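Local atomic coordinates of porin B (Pseudomonas putida, PDB entry 4GEY), a protein that forms a beta-barrel channel in the outer membrane, through which sugars such as glucose are probably taken up. Residues A18-M26 / F398-V406. The protein carries 2 engineered substitutions. Numbering follows the deposited sequence.
Sequences AFSSESKWM and FHVTNWLTV. With C8E ((hydroxyethyloxy)tri(ethyloxy)octane), chain E.
Three hydrogen bonds tie the hairpin turn at N402 and W403 to backbone carbonyls of 18-26. The indole nitrogen NE1 of W403 donates to S20 O at 2.8 Å; the oxygen lies close to the ring plane, but the N-H...O angle is only 130° and the donor lies above the carbonyl plane. N402 grips twice, through its backbone N to S21 O at 3.0 Å and through its side-chain ND2 to E22 O at 3.1 Å. This amide bond is nearly straight, with E22 O in the amide plane. On the amide's other branch, OD1 takes a weak bond from H399 NE2.

Residues 400-403 join strands 388-399 and 404-414, antiparallel neighbours in the OprB barrel, and the N-terminal loop folds over that turn. There, T401 OG1 accepts from W403 N at 3.0 Å, an ST turn. K24 O and the backbone of M26 bond to S435, in the last strand.

Apolar packing centres on the W403 indole, whose CG is staggered between backbone N and C (chi1 52°), turning the ring toward 18-26, with S23 O near CD1 at its edge. M26 CG sits over the six-membered ring, 3.6 Å from its centroid, a CH-pi contact; the SE of this selenomethionine stands oblique to it, a Met-aromatic contact. T401 CB lies against the opposite face of the indole, nearer its five-membered ring and toward the rim. At the rim, CZ2 reaches F19 CD1 at 4.3 Å. Replacing W403 with an alanine would probably leave S20 O without its indole donor and open a gap between M26 and T401.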
loop_
_atom_site.group_PDB
_atom_site.type_symbol
_atom_site.label_atom_id
_atom_site.label_comp_id
_atom_site.label_asym_id
_atom_site.label_seq_id
_atom_site.Cartn_x
_atom_site.Cartn_y
_atom_site.Cartn_z
ATOM N N ALA A 18 12.141 -7.051 28.763
ATOM C CA ALA A 18 13.528 -6.533 28.733
ATOM C C ALA A 18 14.214 -6.781 27.390
ATOM O O ALA A 18 14.849 -5.885 26.847
ATOM C CB ALA A 18 14.405 -7.031 29.893
ATOM N N PHE A 19 14.073 -7.999 26.872
ATOM C CA PHE A 19 14.632 -8.413 25.583
ATOM C C PHE A 19 14.054 -9.794 25.288
ATOM O O PHE A 19 14.663 -10.609 24.593
ATOM C CB PHE A 19 16.145 -8.538 25.685
ATOM C CG PHE A 19 16.896 -7.518 24.890
ATOM C CD1 PHE A 19 16.855 -7.540 23.509
ATOM C CD2 PHE A 19 17.667 -6.548 25.526
ATOM C CE1 PHE A 19 17.555 -6.601 22.765
ATOM C CE2 PHE A 19 18.373 -5.605 24.795
ATOM C CZ PHE A 19 18.314 -5.631 23.412
ATOM N N SER A 20 12.866 -10.037 25.831
ATOM C CA SER A 20 12.340 -11.379 26.040
ATOM C C SER A 20 11.376 -11.880 24.972
ATOM O O SER A 20 10.758 -11.100 24.241
ATOM C CB SER A 20 11.613 -11.413 27.380
ATOM O OG SER A 20 10.485 -10.547 27.349
ATOM N N SER A 21 11.218 -13.199 24.937
ATOM C CA SER A 21 10.408 -13.865 23.930
ATOM C C SER A 21 8.981 -13.348 23.835
ATOM O O SER A 21 8.455 -13.199 22.723
ATOM C CB SER A 21 10.403 -15.370 24.171
ATOM O OG SER A 21 11.670 -15.926 23.854
ATOM N N GLU A 22 8.361 -13.057 24.978
ATOM C CA GLU A 22 6.944 -12.696 24.976
ATOM C C GLU A 22 6.600 -11.219 25.139
ATOM O O GLU A 22 5.434 -10.859 25.047
ATOM C CB GLU A 22 6.126 -13.545 25.959
ATOM C CG GLU A 22 6.888 -14.612 26.718
ATOM C CD GLU A 22 6.416 -16.023 26.404
ATOM O OE1 GLU A 22 6.362 -16.379 25.207
ATOM O OE2 GLU A 22 6.117 -16.779 27.356
ATOM N N SER A 23 7.590 -10.365 25.372
ATOM C CA SER A 23 7.341 -8.923 25.333
ATOM C C SER A 23 7.055 -8.498 23.900
ATOM O O SER A 23 7.747 -8.927 22.982
ATOM C CB SER A 23 8.560 -8.162 25.834
ATOM O OG SER A 23 8.359 -6.772 25.725
ATOM N N LYS A 24 6.057 -7.652 23.687
ATOM C CA LYS A 24 5.831 -7.137 22.340
ATOM C C LYS A 24 6.731 -5.934 22.049
ATOM O O LYS A 24 6.677 -5.344 20.969
ATOM C CB LYS A 24 4.356 -6.814 22.096
ATOM C CG LYS A 24 3.766 -5.689 22.942
ATOM C CD LYS A 24 2.392 -5.320 22.380
ATOM C CE LYS A 24 1.671 -4.252 23.193
ATOM N NZ LYS A 24 0.318 -3.954 22.624
ATOM N N TRP A 25 7.559 -5.580 23.025
ATOM C CA TRP A 25 8.587 -4.563 22.831
ATOM C C TRP A 25 10.006 -5.089 23.122
ATOM O O TRP A 25 10.274 -5.724 24.145
ATOM C CB TRP A 25 8.327 -3.347 23.709
ATOM C CG TRP A 25 6.900 -2.968 23.850
ATOM C CD1 TRP A 25 6.081 -2.467 22.882
ATOM C CD2 TRP A 25 6.119 -3.027 25.047
ATOM N NE1 TRP A 25 4.831 -2.228 23.400
ATOM C CE2 TRP A 25 4.828 -2.563 24.729
ATOM C CE3 TRP A 25 6.386 -3.432 26.357
ATOM C CZ2 TRP A 25 3.802 -2.487 25.679
ATOM C CZ3 TRP A 25 5.366 -3.359 27.298
ATOM C CH2 TRP A 25 4.090 -2.890 26.951
HETATM N N MSE A 26 10.925 -4.797 22.222
HETATM C CA MSE A 26 12.292 -5.248 22.401
HETATM C C MSE A 26 12.927 -4.664 23.652
HETATM O O MSE A 26 13.727 -5.326 24.312
HETATM C CB MSE A 26 13.122 -4.880 21.183
HETATM C CG MSE A 26 14.495 -5.479 21.198
HETATM SE SE MSE A 26 15.512 -4.807 19.684
HETATM C CE MSE A 26 16.537 -3.410 20.592
ATOM N N PHE A 398 9.201 -16.400 10.174
ATOM C CA PHE A 398 9.609 -16.956 11.463
ATOM C C PHE A 398 9.174 -15.994 12.542
ATOM O O PHE A 398 9.513 -14.808 12.508
ATOM C CB PHE A 398 11.126 -17.160 11.583
ATOM C CG PHE A 398 11.712 -18.077 10.552
ATOM C CD1 PHE A 398 11.800 -19.441 10.786
ATOM C CD2 PHE A 398 12.209 -17.570 9.349
ATOM C CE1 PHE A 398 12.365 -20.292 9.826
ATOM C CE2 PHE A 398 12.775 -18.410 8.390
ATOM C CZ PHE A 398 12.853 -19.768 8.629
ATOM N N HIS A 399 8.407 -16.498 13.493
ATOM C CA HIS A 399 8.056 -15.713 14.663
ATOM C C HIS A 399 9.186 -15.880 15.680
ATOM O O HIS A 399 9.143 -16.774 16.519
ATOM C CB HIS A 399 6.720 -16.189 15.240
ATOM C CG HIS A 399 6.289 -15.433 16.453
ATOM N ND1 HIS A 399 6.843 -15.650 17.699
ATOM C CD2 HIS A 399 5.364 -14.459 16.616
ATOM C CE1 HIS A 399 6.277 -14.840 18.575
ATOM N NE2 HIS A 399 5.380 -14.101 17.942
ATOM N N VAL A 400 10.201 -15.031 15.585
ATOM C CA VAL A 400 11.350 -15.119 16.470
ATOM C C VAL A 400 10.954 -14.779 17.900
ATOM O O VAL A 400 11.126 -15.585 18.804
ATOM C CB VAL A 400 12.515 -14.185 16.038
ATOM C CG1 VAL A 400 13.792 -14.618 16.753
ATOM C CG2 VAL A 400 12.724 -14.218 14.551
ATOM N N THR A 401 10.446 -13.567 18.089
ATOM C CA THR A 401 9.834 -13.162 19.350
ATOM C C THR A 401 8.507 -12.482 19.067
ATOM O O THR A 401 8.061 -12.435 17.923
ATOM C CB THR A 401 10.723 -12.187 20.147
ATOM O OG1 THR A 401 10.921 -10.980 19.396
ATOM C CG2 THR A 401 12.071 -12.834 20.472
ATOM N N ASN A 402 7.870 -11.956 20.106
ATOM C CA ASN A 402 6.669 -11.147 19.903
ATOM C C ASN A 402 7.029 -9.744 19.438
ATOM O O ASN A 402 6.144 -8.946 19.113
ATOM C CB ASN A 402 5.826 -11.084 21.176
ATOM C CG ASN A 402 4.984 -12.330 21.374
ATOM O OD1 ASN A 402 4.637 -13.015 20.410
ATOM N ND2 ASN A 402 4.645 -12.627 22.624
ATOM N N TRP A 403 8.329 -9.446 19.407
ATOM C CA TRP A 403 8.801 -8.151 18.946
ATOM C C TRP A 403 9.650 -8.270 17.686
ATOM O O TRP A 403 10.173 -7.272 17.193
ATOM C CB TRP A 403 9.562 -7.409 20.054
ATOM C CG TRP A 403 10.683 -8.202 20.710
ATOM C CD1 TRP A 403 10.615 -8.904 21.881
ATOM C CD2 TRP A 403 12.028 -8.355 20.230
ATOM N NE1 TRP A 403 11.835 -9.495 22.155
ATOM C CE2 TRP A 403 12.715 -9.174 21.155
ATOM C CE3 TRP A 403 12.711 -7.897 19.102
ATOM C CZ2 TRP A 403 14.060 -9.535 20.988
ATOM C CZ3 TRP A 403 14.053 -8.260 18.936
ATOM C CH2 TRP A 403 14.708 -9.062 19.877
ATOM N N LEU A 404 9.783 -9.482 17.157
ATOM C CA LEU A 404 10.630 -9.701 15.990
ATOM C C LEU A 404 10.084 -10.799 15.081
ATOM O O LEU A 404 9.892 -11.937 15.512
ATOM C CB LEU A 404 12.053 -10.059 16.427
ATOM C CG LEU A 404 13.251 -9.776 15.492
ATOM C CD1 LEU A 404 14.227 -10.939 15.462
ATOM C CD2 LEU A 404 12.859 -9.376 14.087
ATOM N N THR A 405 9.843 -10.452 13.820
ATOM C CA THR A 405 9.478 -11.424 12.798
ATOM C C THR A 405 10.420 -11.272 11.606
ATOM O O THR A 405 10.721 -10.165 11.165
ATOM C CB THR A 405 8.003 -11.257 12.312
ATOM O OG1 THR A 405 7.114 -11.273 13.434
ATOM C CG2 THR A 405 7.617 -12.386 11.347
ATOM N N VAL A 406 10.866 -12.397 11.077
ATOM C CA VAL A 406 11.824 -12.415 9.988
ATOM C C VAL A 406 11.201 -13.242 8.884
ATOM O O VAL A 406 10.910 -14.430 9.097
ATOM C CB VAL A 406 13.157 -13.067 10.480
ATOM C CG1 VAL A 406 14.033 -13.484 9.329
ATOM C CG2 VAL A 406 13.897 -12.117 11.406
HETATM C C10 C8E E . 11.451 -27.936 12.575
HETATM C C11 C8E E . 12.179 -26.596 12.642
HETATM O O12 C8E E . 11.523 -25.617 11.863
HETATM C C13 C8E E . 11.569 -25.893 10.476
HETATM C C14 C8E E . 12.089 -24.690 9.688
HETATM O O15 C8E E . 11.085 -24.251 8.796
HETATM C C16 C8E E . 11.487 -24.222 7.439
HETATM C C17 C8E E . 12.355 -23.003 7.117
HETATM O O18 C8E E . 12.131 -22.602 5.776
HETATM C C19 C8E E . 12.394 -21.236 5.546
HETATM C C20 C8E E . 12.957 -21.064 4.141
HETATM O O21 C8E E . 14.308 -20.667 4.208
#